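Local atomic coordinates of nickel ABC transporter (Nickel-binding protein) (Bacillus halodurans, PDB entry 3T66), a protein that probably binds a solute, perhaps nickel or peptides, outside the cell and delivers it to an ABC importer. Residues M32-V37 / V138-S143; T44-D49 / E132-L137; W71-R76 / L122-K127. All coordinates share one frame; numbering follows the deposited sequence.

Interaction 1: residues M32-V37 / V138-S143; sequences MTYIPV and VNPNVS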
ATOM      1  N   MET A  32       6.614   5.428 -12.773  1.00 69.77           N
ATOM      2  CA  MET A  32       5.666   4.416 -12.330  1.00 69.80           C
ATOM      3  C   MET A  32       6.302   3.248 -11.607  1.00 68.18           C
ATOM      4  O   MET A  32       5.614   2.391 -11.116  1.00 68.39           O
ATOM      5  CB  MET A  32       4.945   3.854 -13.540  1.00 70.29           C
ATOM      6  CG  MET A  32       3.517   4.292 -13.703  1.00 75.36           C
ATOM      7  SD  MET A  32       2.764   5.015 -12.245  1.00 87.17           S
ATOM      8  CE  MET A  32       1.331   3.981 -12.047  1.00 85.44           C
ATOM      9  N   THR A  33       7.614   3.234 -11.497  1.00 66.68           N
ATOM     10  CA  THR A  33       8.305   2.130 -10.863  1.00 65.12           C
ATOM     11  C   THR A  33       8.906   2.659  -9.613  1.00 63.32           C
ATOM     12  O   THR A  33       9.289   1.942  -8.730  1.00 62.57           O
ATOM     13  CB  THR A  33       9.402   1.710 -11.729  1.00 65.51           C
ATOM     14  OG1 THR A  33       9.633   2.762 -12.652  1.00 67.67           O
ATOM     15  CG2 THR A  33       8.995   0.526 -12.484  1.00 65.67           C
ATOM     16  N   TYR A  34       8.972   3.965  -9.590  1.00 61.51           N
ATOM     17  CA  TYR A  34       9.340   4.770  -8.423  1.00 59.80           C
ATOM     18  C   TYR A  34      10.778   4.650  -8.057  1.00 58.42           C
ATOM     19  O   TYR A  34      11.180   4.985  -6.950  1.00 59.04           O
ATOM     20  CB  TYR A  34       8.487   4.447  -7.209  1.00 59.97           C
ATOM     21  CG  TYR A  34       7.008   4.652  -7.404  1.00 61.19           C
ATOM     22  CD1 TYR A  34       6.508   5.353  -8.500  1.00 61.70           C
ATOM     23  CD2 TYR A  34       6.102   4.144  -6.478  1.00 62.19           C
ATOM     24  CE1 TYR A  34       5.144   5.532  -8.669  1.00 63.71           C
ATOM     25  CE2 TYR A  34       4.744   4.324  -6.633  1.00 63.18           C
ATOM     26  CZ  TYR A  34       4.265   5.026  -7.721  1.00 64.14           C
ATOM     27  OH  TYR A  34       2.903   5.215  -7.848  1.00 65.61           O
ATOM     28  N   ILE A  35      11.555   4.194  -9.017  1.00 56.57           N
ATOM     29  CA  ILE A  35      12.924   3.846  -8.805  1.00 54.60           C
ATOM     30  C   ILE A  35      13.733   5.071  -8.443  1.00 53.18           C
ATOM     31  O   ILE A  35      14.574   5.005  -7.561  1.00 53.20           O
ATOM     32  CB  ILE A  35      13.444   3.124 -10.025  1.00 54.61           C
ATOM     33  CG1 ILE A  35      12.504   1.907 -10.289  1.00 55.53           C
ATOM     34  CG2 ILE A  35      14.946   2.858  -9.900  1.00 54.99           C
ATOM     35  CD1 ILE A  35      13.115   0.458 -10.370  1.00 54.31           C
ATOM     36  N   PRO A  36      13.452   6.210  -9.074  1.00 51.89           N
ATOM     37  CA  PRO A  36      14.194   7.400  -8.648  1.00 50.86           C
ATOM     38  C   PRO A  36      14.240   7.573  -7.145  1.00 50.02           C
ATOM     39  O   PRO A  36      15.326   7.716  -6.565  1.00 50.73           O
ATOM     40  CB  PRO A  36      13.413   8.522  -9.296  1.00 50.76           C
ATOM     41  CG  PRO A  36      13.011   7.891 -10.628  1.00 51.14           C
ATOM     42  CD  PRO A  36      12.681   6.458 -10.307  1.00 51.41           C
ATOM     43  N   VAL A  37      13.079   7.527  -6.512  1.00 48.86           N
ATOM     44  CA  VAL A  37      12.998   7.654  -5.068  1.00 47.44           C
ATOM     45  C   VAL A  37      13.590   6.428  -4.377  1.00 46.50           C
ATOM     46  O   VAL A  37      14.286   6.567  -3.351  1.00 45.61           O
ATOM     47  CB  VAL A  37      11.555   7.930  -4.604  1.00 47.58           C
ATOM     48  CG1 VAL A  37      11.427   7.886  -3.075  1.00 47.22           C
ATOM     49  CG2 VAL A  37      11.121   9.271  -5.102  1.00 47.30           C
ATOM     50  N   VAL A 138       2.960  12.724  -1.438  1.00 41.40           N
ATOM     51  CA  VAL A 138       3.819  11.629  -1.050  1.00 41.37           C
ATOM     52  C   VAL A 138       4.220  10.763  -2.264  1.00 41.49           C
ATOM     53  O   VAL A 138       5.257  10.125  -2.246  1.00 41.65           O
ATOM     54  CB  VAL A 138       3.083  10.739  -0.038  1.00 41.99           C
ATOM     55  CG1 VAL A 138       3.932   9.522   0.394  1.00 42.48           C
ATOM     56  CG2 VAL A 138       2.615  11.520   1.153  1.00 39.49           C
ATOM     57  N   ASN A 139       3.393  10.756  -3.306  1.00 41.26           N
ATOM     58  CA  ASN A 139       3.575   9.890  -4.439  1.00 41.46           C
ATOM     59  C   ASN A 139       4.928  10.126  -5.002  1.00 42.15           C
ATOM     60  O   ASN A 139       5.250  11.245  -5.390  1.00 42.49           O
ATOM     61  CB  ASN A 139       2.579  10.242  -5.518  1.00 42.03           C
ATOM     62  CG  ASN A 139       2.139   9.045  -6.338  1.00 42.64           C
ATOM     63  OD1 ASN A 139       2.949   8.295  -6.870  1.00 42.14           O
ATOM     64  ND2 ASN A 139       0.828   8.889  -6.471  1.00 42.07           N
ATOM     65  N   PRO A 140       5.731   9.072  -5.069  1.00 42.29           N
ATOM     66  CA  PRO A 140       7.034   9.152  -5.622  1.00 42.44           C
ATOM     67  C   PRO A 140       7.054   9.816  -6.965  1.00 43.68           C
ATOM     68  O   PRO A 140       8.080  10.346  -7.363  1.00 44.47           O
ATOM     69  CB  PRO A 140       7.410   7.714  -5.717  1.00 42.48           C
ATOM     70  CG  PRO A 140       6.921   7.210  -4.425  1.00 42.72           C
ATOM     71  CD  PRO A 140       5.547   7.813  -4.343  1.00 41.97           C
ATOM     72  N   ASN A 141       5.916   9.825  -7.641  1.00 45.22           N
ATOM     73  CA  ASN A 141       5.722  10.514  -8.926  1.00 45.93           C
ATOM     74  C   ASN A 141       5.967  11.950  -8.933  1.00 45.95           C
ATOM     75  O   ASN A 141       6.118  12.529  -9.993  1.00 46.78           O
ATOM     76  CB  ASN A 141       4.253  10.523  -9.230  1.00 46.69           C
ATOM     77  CG  ASN A 141       3.833   9.277  -9.764  1.00 50.30           C
ATOM     78  OD1 ASN A 141       4.702   8.446 -10.105  1.00 55.89           O
ATOM     79  ND2 ASN A 141       2.521   9.059  -9.840  1.00 49.55           N
ATOM     80  N   VAL A 142       5.828  12.558  -7.771  1.00 45.14           N
ATOM     81  CA  VAL A 142       5.807  13.956  -7.719  1.00 44.39           C
ATOM     82  C   VAL A 142       7.062  14.313  -7.012  1.00 44.42           C
ATOM     83  O   VAL A 142       7.164  15.336  -6.359  1.00 44.81           O
ATOM     84  CB  VAL A 142       4.630  14.427  -6.940  1.00 44.31           C
ATOM     85  CG1 VAL A 142       4.481  15.904  -7.142  1.00 46.00           C
ATOM     86  CG2 VAL A 142       3.416  13.789  -7.427  1.00 43.97           C
ATOM     87  N   SER A 143       8.048  13.465  -7.145  1.00 44.74           N
ATOM     88  CA  SER A 143       9.288  13.773  -6.516  1.00 45.84           C
ATOM     89  C   SER A 143       9.841  14.970  -7.216  1.00 46.53           C
ATOM     90  O   SER A 143       9.606  15.134  -8.403  1.00 46.85           O
ATOM     91  CB  SER A 143      10.247  12.629  -6.639  1.00 45.63           C
ATOM     92  OG  SER A 143      10.180  12.101  -7.909  1.00 46.30           O
TER
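Pro140 lies over one face of the Tyr34 ring, a CH-pi contact in which its CB stands 3.9 Å from the centroid of the ring, 24° off the ring normal. The proline is shifted toward the CB end of the tyrosine, its CB being 3.5 Å from Tyr34 CG, while its CG leans to the CD2 side. On the opposite face the backbone O of Met32 stands above the rim, so the ring is sandwiched between its own chain and the proline. Tyr34 CG sits anti to the carbonyl carbon (chi1 -59°), which lays the ring alongside the 138-143 turn and carries its hydroxyl out toward Asn139. There the OH comes within 3.2 Å of Asn139 OD1. Asn141 brings its own OD1 to 3.3 Å from Tyr34 CE1, and both asparagine amides are turned nearly perpendicular to the ring. Tyr34 is the N-cap residue of helix 35-38, and Pro140 and Asn141 form a short 3-10 turn in the loop between strands 121-126 and 162-168; the contact therefore joins a helix start to a turn about a hundred residues further on in a fold of the solute-binding protein 5 family. One helical turn along, Val37 reaches the same proline from another side: its CG2 is 4.1 Å from Pro140 CB and 3.8 Å from Ser143 CB. The turn is tied internally by Val142 N to Asn139 O and Ser143 N to Pro140 O. A serine in place of Tyr34 would probably strip Pro140 of its aromatic cover and leave a gap beside the two asparagine amides. Thr42, from the following loop, packs on both Val37 and Ser143.

Interaction 2: residues T44-D49 / E132-L137; sequences TLVRVD and EFISEL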
ATOM      1  N   THR A  44      10.349  13.696  -2.021  1.00 41.29           N
ATOM      2  CA  THR A  44       9.035  14.289  -2.248  1.00 41.06           C
ATOM      3  C   THR A  44       8.863  15.401  -1.253  1.00 41.03           C
ATOM      4  O   THR A  44       9.672  15.497  -0.337  1.00 41.71           O
ATOM      5  CB  THR A  44       7.948  13.229  -2.022  1.00 41.37           C
ATOM      6  OG1 THR A  44       8.240  12.570  -0.792  1.00 40.31           O
ATOM      7  CG2 THR A  44       7.908  12.177  -3.199  1.00 39.38           C
ATOM      8  N   LEU A  45       7.833  16.227  -1.396  1.00 40.63           N
ATOM      9  CA  LEU A  45       7.592  17.281  -0.414  1.00 41.43           C
ATOM     10  C   LEU A  45       7.222  16.731   0.961  1.00 42.23           C
ATOM     11  O   LEU A  45       7.436  17.341   2.025  1.00 42.32           O
ATOM     12  CB  LEU A  45       6.497  18.228  -0.886  1.00 41.47           C
ATOM     13  CG  LEU A  45       6.654  18.951  -2.238  1.00 42.68           C
ATOM     14  CD1 LEU A  45       5.452  19.821  -2.620  1.00 43.30           C
ATOM     15  CD2 LEU A  45       7.869  19.802  -2.242  1.00 43.29           C
ATOM     16  N   VAL A  46       6.698  15.533   0.952  1.00 43.40           N
ATOM     17  CA  VAL A  46       6.058  15.041   2.128  1.00 44.54           C
ATOM     18  C   VAL A  46       6.232  13.559   2.071  1.00 45.08           C
ATOM     19  O   VAL A  46       6.375  13.052   0.995  1.00 45.89           O
ATOM     20  CB  VAL A  46       4.640  15.543   2.074  1.00 44.08           C
ATOM     21  CG1 VAL A  46       3.688  14.494   2.293  1.00 45.04           C
ATOM     22  CG2 VAL A  46       4.483  16.614   3.089  1.00 45.48           C
ATOM     23  N   ARG A  47       6.297  12.885   3.213  1.00 46.73           N
ATOM     24  CA  ARG A  47       6.605  11.440   3.292  1.00 48.59           C
ATOM     25  C   ARG A  47       5.730  10.789   4.320  1.00 49.26           C
ATOM     26  O   ARG A  47       5.092  11.453   5.088  1.00 49.50           O
ATOM     27  CB  ARG A  47       8.084  11.167   3.679  1.00 48.91           C
ATOM     28  CG  ARG A  47       8.637  11.994   4.893  1.00 51.55           C
ATOM     29  CD  ARG A  47      10.052  11.612   5.296  1.00 55.37           C
ATOM     30  NE  ARG A  47      10.118  10.189   5.654  1.00 61.45           N
ATOM     31  CZ  ARG A  47      10.866   9.248   5.054  1.00 63.34           C
ATOM     32  NH1 ARG A  47      11.689   9.526   4.049  1.00 63.59           N
ATOM     33  NH2 ARG A  47      10.815   7.997   5.497  1.00 63.52           N
ATOM     34  N   VAL A  48       5.721   9.468   4.323  1.00 51.06           N
ATOM     35  CA  VAL A  48       5.135   8.642   5.379  1.00 52.06           C
ATOM     36  C   VAL A  48       6.229   8.257   6.428  1.00 52.95           C
ATOM     37  O   VAL A  48       7.128   7.460   6.162  1.00 53.05           O
ATOM     38  CB  VAL A  48       4.576   7.367   4.739  1.00 52.27           C
ATOM     39  CG1 VAL A  48       4.035   6.416   5.759  1.00 52.33           C
ATOM     40  CG2 VAL A  48       3.538   7.704   3.701  1.00 53.08           C
ATOM     41  N   ASP A  49       6.137   8.826   7.619  1.00 53.95           N
ATOM     42  CA  ASP A  49       7.101   8.618   8.674  1.00 55.17           C
ATOM     43  C   ASP A  49       7.096   7.152   9.085  1.00 55.22           C
ATOM     44  O   ASP A  49       6.050   6.585   9.291  1.00 55.13           O
ATOM     45  CB  ASP A  49       6.689   9.554   9.803  1.00 55.92           C
ATOM     46  CG  ASP A  49       7.373   9.264  11.127  1.00 60.67           C
ATOM     47  OD1 ASP A  49       8.549   8.789  11.165  1.00 62.55           O
ATOM     48  OD2 ASP A  49       6.703   9.555  12.161  1.00 65.24           O
ATOM     49  N   GLU A 132      -7.872  15.843   0.831  1.00 49.70           N
ATOM     50  CA  GLU A 132      -6.801  14.887   0.905  1.00 49.24           C
ATOM     51  C   GLU A 132      -5.668  15.275   0.002  1.00 48.26           C
ATOM     52  O   GLU A 132      -4.836  14.444  -0.330  1.00 48.06           O
ATOM     53  CB  GLU A 132      -7.292  13.458   0.697  1.00 49.77           C
ATOM     54  CG  GLU A 132      -8.384  13.244  -0.335  1.00 54.74           C
ATOM     55  CD  GLU A 132      -9.838  13.531   0.144  1.00 58.66           C
ATOM     56  OE1 GLU A 132     -10.611  12.554   0.399  1.00 60.62           O
ATOM     57  OE2 GLU A 132     -10.206  14.725   0.215  1.00 58.97           O
ATOM     58  N   PHE A 133      -5.608  16.563  -0.357  1.00 47.56           N
ATOM     59  CA  PHE A 133      -4.582  17.066  -1.285  1.00 46.31           C
ATOM     60  C   PHE A 133      -3.133  16.746  -0.835  1.00 46.93           C
ATOM     61  O   PHE A 133      -2.388  16.195  -1.617  1.00 47.27           O
ATOM     62  CB  PHE A 133      -4.785  18.572  -1.643  1.00 45.97           C
ATOM     63  CG  PHE A 133      -3.595  19.206  -2.343  1.00 42.21           C
ATOM     64  CD1 PHE A 133      -3.330  18.941  -3.669  1.00 41.01           C
ATOM     65  CD2 PHE A 133      -2.725  20.017  -1.662  1.00 40.21           C
ATOM     66  CE1 PHE A 133      -2.193  19.472  -4.319  1.00 41.59           C
ATOM     67  CE2 PHE A 133      -1.580  20.560  -2.311  1.00 41.32           C
ATOM     68  CZ  PHE A 133      -1.321  20.287  -3.632  1.00 39.13           C
ATOM     69  N   ILE A 134      -2.734  17.068   0.402  1.00 47.35           N
ATOM     70  CA  ILE A 134      -1.337  16.877   0.824  1.00 47.74           C
ATOM     71  C   ILE A 134      -0.869  15.461   0.647  1.00 48.47           C
ATOM     72  O   ILE A 134       0.201  15.234   0.089  1.00 49.24           O
ATOM     73  CB  ILE A 134      -1.048  17.363   2.267  1.00 48.04           C
ATOM     74  CG1 ILE A 134      -1.097  18.891   2.321  1.00 47.37           C
ATOM     75  CG2 ILE A 134       0.361  16.973   2.719  1.00 48.10           C
ATOM     76  CD1 ILE A 134      -0.420  19.597   1.160  1.00 44.55           C
ATOM     77  N   SER A 135      -1.684  14.498   1.067  1.00 48.82           N
ATOM     78  CA  SER A 135      -1.258  13.113   1.004  1.00 48.74           C
ATOM     79  C   SER A 135      -0.869  12.671  -0.420  1.00 48.55           C
ATOM     80  O   SER A 135      -0.111  11.683  -0.589  1.00 48.58           O
ATOM     81  CB  SER A 135      -2.282  12.189   1.663  1.00 48.77           C
ATOM     82  OG  SER A 135      -3.276  11.767   0.749  1.00 51.96           O
ATOM     83  N   GLU A 136      -1.349  13.417  -1.428  1.00 47.52           N
ATOM     84  CA  GLU A 136      -1.007  13.123  -2.806  1.00 47.31           C
ATOM     85  C   GLU A 136       0.420  13.458  -3.091  1.00 46.85           C
ATOM     86  O   GLU A 136       0.997  12.883  -4.020  1.00 48.23           O
ATOM     87  CB  GLU A 136      -1.842  13.891  -3.810  1.00 47.92           C
ATOM     88  CG  GLU A 136      -3.319  13.485  -3.872  1.00 51.70           C
ATOM     89  CD  GLU A 136      -3.589  12.097  -4.440  1.00 56.10           C
ATOM     90  OE1 GLU A 136      -2.679  11.450  -5.062  1.00 58.78           O
ATOM     91  OE2 GLU A 136      -4.753  11.672  -4.262  1.00 57.00           O
ATOM     92  N   LEU A 137       1.015  14.363  -2.307  1.00 44.63           N
ATOM     93  CA  LEU A 137       2.387  14.775  -2.585  1.00 42.03           C
ATOM     94  C   LEU A 137       3.423  13.744  -2.135  1.00 41.58           C
ATOM     95  O   LEU A 137       4.609  13.844  -2.439  1.00 41.30           O
ATOM     96  CB  LEU A 137       2.643  16.164  -2.031  1.00 41.15           C
ATOM     97  CG  LEU A 137       1.691  17.213  -2.608  1.00 39.55           C
ATOM     98  CD1 LEU A 137       1.894  18.596  -1.996  1.00 37.54           C
ATOM     99  CD2 LEU A 137       1.817  17.278  -4.127  1.00 39.36           C
TER
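Leu137 gives the largest share of buried surface here, reaching across to Leu45 with CD1 meeting CD1 at 3.8 Å. The two leucines share one shape, CG anti to the carbonyl carbon and the chain extended beyond it (chi1 -58° in Leu137), and their side chains meet at a slant. The backbone O of Leu137 points at the other segment as well, lying 3.4 Å from Thr44 CB. Val46 is second in buried area. Both its methyls face Ile134 CG2, with CG1 and CG2 each 4.2 Å from that atom, and the two branched side chains cross at about a right angle. No hydrogen bond spans the segments, so the contact between them is apolar; the nearest CA atoms, those of Val46 and Leu137, are 6.0 Å apart. Within 44-49, the hydroxyl of Thr44 folds back to donate to Val46 O at 2.6 Å, arriving from above the carbonyl plane and pinning the bend that leads into the strand. Residues 133-137 wind helically, with Leu137 N bonded to Ile134 O, which sets Ile134 and Leu137 on the flank that meets Val46 and Leu45. Strand 46-48 pairs with strand 55-57, whose Ile55 touches both Val46 and Ile134; Trp63 of strand 60-64 packs on the same two residues, while Glu136 lies against helix 104-110 and forms a salt bridge with Arg391.

Interaction 3: residues W71-R76 / L122-K127; sequences WTIKLR and LHITTK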
ATOM      1  N   TRP A  71      -4.158  26.089  -0.174  1.00 48.94           N
ATOM      2  CA  TRP A  71      -3.142  25.394   0.561  1.00 48.36           C
ATOM      3  C   TRP A  71      -1.918  26.233   0.568  1.00 48.70           C
ATOM      4  O   TRP A  71      -1.616  26.888  -0.425  1.00 49.72           O
ATOM      5  CB  TRP A  71      -2.795  24.092  -0.136  1.00 47.78           C
ATOM      6  CG  TRP A  71      -3.873  23.164  -0.102  1.00 46.96           C
ATOM      7  CD1 TRP A  71      -4.875  23.038  -1.017  1.00 44.98           C
ATOM      8  CD2 TRP A  71      -4.129  22.229   0.923  1.00 46.08           C
ATOM      9  NE1 TRP A  71      -5.733  22.061  -0.631  1.00 46.01           N
ATOM     10  CE2 TRP A  71      -5.307  21.540   0.562  1.00 46.19           C
ATOM     11  CE3 TRP A  71      -3.481  21.902   2.124  1.00 46.10           C
ATOM     12  CZ2 TRP A  71      -5.868  20.520   1.362  1.00 46.26           C
ATOM     13  CZ3 TRP A  71      -4.030  20.873   2.935  1.00 46.68           C
ATOM     14  CH2 TRP A  71      -5.212  20.193   2.540  1.00 46.41           C
ATOM     15  N   THR A  72      -1.175  26.186   1.662  1.00 48.51           N
ATOM     16  CA  THR A  72       0.057  26.939   1.762  1.00 48.37           C
ATOM     17  C   THR A  72       1.161  26.018   2.193  1.00 47.66           C
ATOM     18  O   THR A  72       1.037  25.355   3.227  1.00 47.67           O
ATOM     19  CB  THR A  72      -0.077  28.024   2.840  1.00 48.88           C
ATOM     20  OG1 THR A  72      -0.871  29.097   2.332  1.00 49.54           O
ATOM     21  CG2 THR A  72       1.292  28.534   3.259  1.00 48.41           C
ATOM     22  N   ILE A  73       2.243  26.005   1.428  1.00 46.45           N
ATOM     23  CA  ILE A  73       3.338  25.158   1.754  1.00 45.47           C
ATOM     24  C   ILE A  73       4.589  25.988   1.897  1.00 45.59           C
ATOM     25  O   ILE A  73       5.046  26.544   0.917  1.00 45.10           O
ATOM     26  CB  ILE A  73       3.455  24.006   0.713  1.00 45.48           C
ATOM     27  CG1 ILE A  73       2.172  23.189   0.772  1.00 44.78           C
ATOM     28  CG2 ILE A  73       4.605  23.044   1.035  1.00 43.47           C
ATOM     29  CD1 ILE A  73       1.742  22.641  -0.517  1.00 46.35           C
ATOM     30  N   LYS A  74       5.101  26.084   3.135  1.00 45.91           N
ATOM     31  CA  LYS A  74       6.506  26.496   3.443  1.00 46.26           C
ATOM     32  C   LYS A  74       7.546  25.354   3.272  1.00 46.16           C
ATOM     33  O   LYS A  74       7.403  24.274   3.845  1.00 45.92           O
ATOM     34  CB  LYS A  74       6.646  27.135   4.854  1.00 45.63           C
ATOM     35  N   LEU A  75       8.597  25.636   2.513  1.00 46.45           N
ATOM     36  CA  LEU A  75       9.660  24.679   2.249  1.00 48.11           C
ATOM     37  C   LEU A  75      10.905  24.952   3.077  1.00 48.72           C
ATOM     38  O   LEU A  75      11.099  26.042   3.585  1.00 49.62           O
ATOM     39  CB  LEU A  75      10.087  24.767   0.784  1.00 48.25           C
ATOM     40  CG  LEU A  75       8.955  24.840  -0.235  1.00 50.10           C
ATOM     41  CD1 LEU A  75       9.455  25.111  -1.662  1.00 49.07           C
ATOM     42  CD2 LEU A  75       8.084  23.568  -0.148  1.00 49.34           C
ATOM     43  N   ARG A  76      11.788  23.972   3.157  1.00 49.08           N
ATOM     44  CA  ARG A  76      12.984  24.117   3.944  1.00 49.13           C
ATOM     45  C   ARG A  76      13.872  25.094   3.227  1.00 50.36           C
ATOM     46  O   ARG A  76      13.867  25.152   1.982  1.00 50.10           O
ATOM     47  CB  ARG A  76      13.701  22.778   4.083  1.00 48.31           C
ATOM     48  CG  ARG A  76      12.838  21.640   4.632  1.00 46.07           C
ATOM     49  CD  ARG A  76      13.677  20.397   4.821  1.00 39.79           C
ATOM     50  NE  ARG A  76      14.879  20.807   5.512  1.00 40.06           N
ATOM     51  CZ  ARG A  76      15.051  20.724   6.829  1.00 39.79           C
ATOM     52  NH1 ARG A  76      14.109  20.175   7.571  1.00 39.38           N
ATOM     53  NH2 ARG A  76      16.169  21.173   7.398  1.00 38.26           N
ATOM     54  N   LEU A 122       4.830  28.603  -0.917  1.00 49.87           N
ATOM     55  CA  LEU A 122       4.021  28.346  -2.118  1.00 48.29           C
ATOM     56  C   LEU A 122       2.526  28.515  -1.820  1.00 47.97           C
ATOM     57  O   LEU A 122       2.079  28.267  -0.698  1.00 47.99           O
ATOM     58  CB  LEU A 122       4.221  26.915  -2.563  1.00 47.65           C
ATOM     59  CG  LEU A 122       5.376  26.597  -3.490  1.00 47.14           C
ATOM     60  CD1 LEU A 122       5.528  25.107  -3.536  1.00 47.08           C
ATOM     61  CD2 LEU A 122       5.134  27.110  -4.885  1.00 47.27           C
ATOM     62  N   HIS A 123       1.748  28.894  -2.826  1.00 47.62           N
ATOM     63  CA  HIS A 123       0.294  29.012  -2.686  1.00 47.99           C
ATOM     64  C   HIS A 123      -0.364  28.169  -3.745  1.00 47.28           C
ATOM     65  O   HIS A 123      -0.162  28.432  -4.934  1.00 48.52           O
ATOM     66  CB  HIS A 123      -0.115  30.470  -2.834  1.00 48.56           C
ATOM     67  CG  HIS A 123       0.559  31.347  -1.835  1.00 51.70           C
ATOM     68  ND1 HIS A 123      -0.006  31.646  -0.611  1.00 54.63           N
ATOM     69  CD2 HIS A 123       1.795  31.906  -1.833  1.00 54.03           C
ATOM     70  CE1 HIS A 123       0.839  32.382   0.090  1.00 57.04           C
ATOM     71  NE2 HIS A 123       1.942  32.548  -0.627  1.00 57.43           N
ATOM     72  N   ILE A 124      -1.116  27.147  -3.349  1.00 45.17           N
ATOM     73  CA  ILE A 124      -1.609  26.216  -4.335  1.00 44.03           C
ATOM     74  C   ILE A 124      -3.096  26.221  -4.202  1.00 44.36           C
ATOM     75  O   ILE A 124      -3.622  26.251  -3.096  1.00 44.48           O
ATOM     76  CB  ILE A 124      -1.016  24.809  -4.146  1.00 43.62           C
ATOM     77  CG1 ILE A 124       0.392  24.732  -4.724  1.00 41.83           C
ATOM     78  CG2 ILE A 124      -1.841  23.784  -4.852  1.00 43.36           C
ATOM     79  CD1 ILE A 124       1.207  23.557  -4.180  1.00 38.27           C
ATOM     80  N   THR A 125      -3.791  26.234  -5.328  1.00 44.74           N
ATOM     81  CA  THR A 125      -5.244  26.280  -5.293  1.00 44.98           C
ATOM     82  C   THR A 125      -5.629  25.106  -6.080  1.00 45.99           C
ATOM     83  O   THR A 125      -5.207  24.985  -7.208  1.00 46.50           O
ATOM     84  CB  THR A 125      -5.828  27.554  -5.965  1.00 44.47           C
ATOM     85  OG1 THR A 125      -5.318  28.695  -5.287  1.00 44.38           O
ATOM     86  CG2 THR A 125      -7.306  27.596  -5.843  1.00 40.89           C
ATOM     87  N   THR A 126      -6.409  24.230  -5.469  1.00 47.11           N
ATOM     88  CA  THR A 126      -6.891  23.028  -6.123  1.00 48.04           C
ATOM     89  C   THR A 126      -8.169  23.408  -6.867  1.00 49.52           C
ATOM     90  O   THR A 126      -8.815  24.424  -6.540  1.00 50.45           O
ATOM     91  CB  THR A 126      -7.197  21.979  -5.070  1.00 47.48           C
ATOM     92  OG1 THR A 126      -7.990  22.578  -4.058  1.00 48.53           O
ATOM     93  CG2 THR A 126      -5.946  21.517  -4.403  1.00 47.11           C
ATOM     94  N   LYS A 127      -8.568  22.609  -7.848  1.00 50.27           N
ATOM     95  CA  LYS A 127      -9.734  22.974  -8.665  1.00 51.30           C
ATOM     96  C   LYS A 127     -10.991  23.298  -7.840  1.00 52.27           C
ATOM     97  O   LYS A 127     -11.781  24.315  -8.117  1.00 52.74           O
ATOM     98  CB  LYS A 127      -9.952  21.906  -9.706  1.00 50.27           C
ATOM     99  CG  LYS A 127      -8.873  22.047 -10.799  1.00 52.04           C
ATOM    100  CD  LYS A 127      -8.388  20.719 -11.421  1.00 51.37           C
ATOM    101  CE  LYS A 127      -7.460  20.974 -12.593  1.00 48.74           C
ATOM    102  NZ  LYS A 127      -7.262  19.673 -13.276  1.00 49.48           N
TER
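With CG1 anti to the carbonyl carbon in both (chi1 -61° in Ile73, -80° in Ile124), the two isoleucines reach diagonally across the strand pair until their CD1 methyls are 3.8 Å apart. They belong to the central pair, 70-75 and 121-126, of a four-stranded antiparallel sheet with strand order 1-2-4-3. Trp71 and Ile124 form one hydrogen-bonded pair, joined by Trp71 N to Ile124 O and Ile124 N to Trp71 O, both 3.0 Å; Ile73 and Leu122 form the next. Between them Thr72 and His123 make a non-hydrogen-bonded pair, their side chains parallel on the face turned away from the apolar residues. Trp71, Ile73, Leu122 and Ile124 line the other face, where helix 89-100 covers Leu122 through Ala89 and Val92, and Phe133 meets both Trp71 and Ile124. Thr126 lies beside the pyrrole part of the indole, while its hydroxyl is taken up by Glu128 O. Trp71 NE1, weakly bonded to Gly68 O, has Thr126 CG2 3.8 Å away.

The three contacts are nested along the chain, interaction 3 within the loop closed by interaction 2 and that within interaction 1. The first two adjoin through consecutive residues: Val138 follows Leu137, and its CG2 packs 3.4 Å from Val46 CG1. Interaction 2 in turn touches interaction 3, where Ile134 CG1 lies 3.6 Å from Trp71 CZ3 and Phe133 CZ lies 3.7 Å from Ile124 CG2. Residues 132-143 thus run from the four-stranded sheet past strand 46-48 to the start of helix 35-38. Interactions 1 and 3 do not touch, their centres lying about 20 Å apart. All three are away from the calcium-binding Asp179.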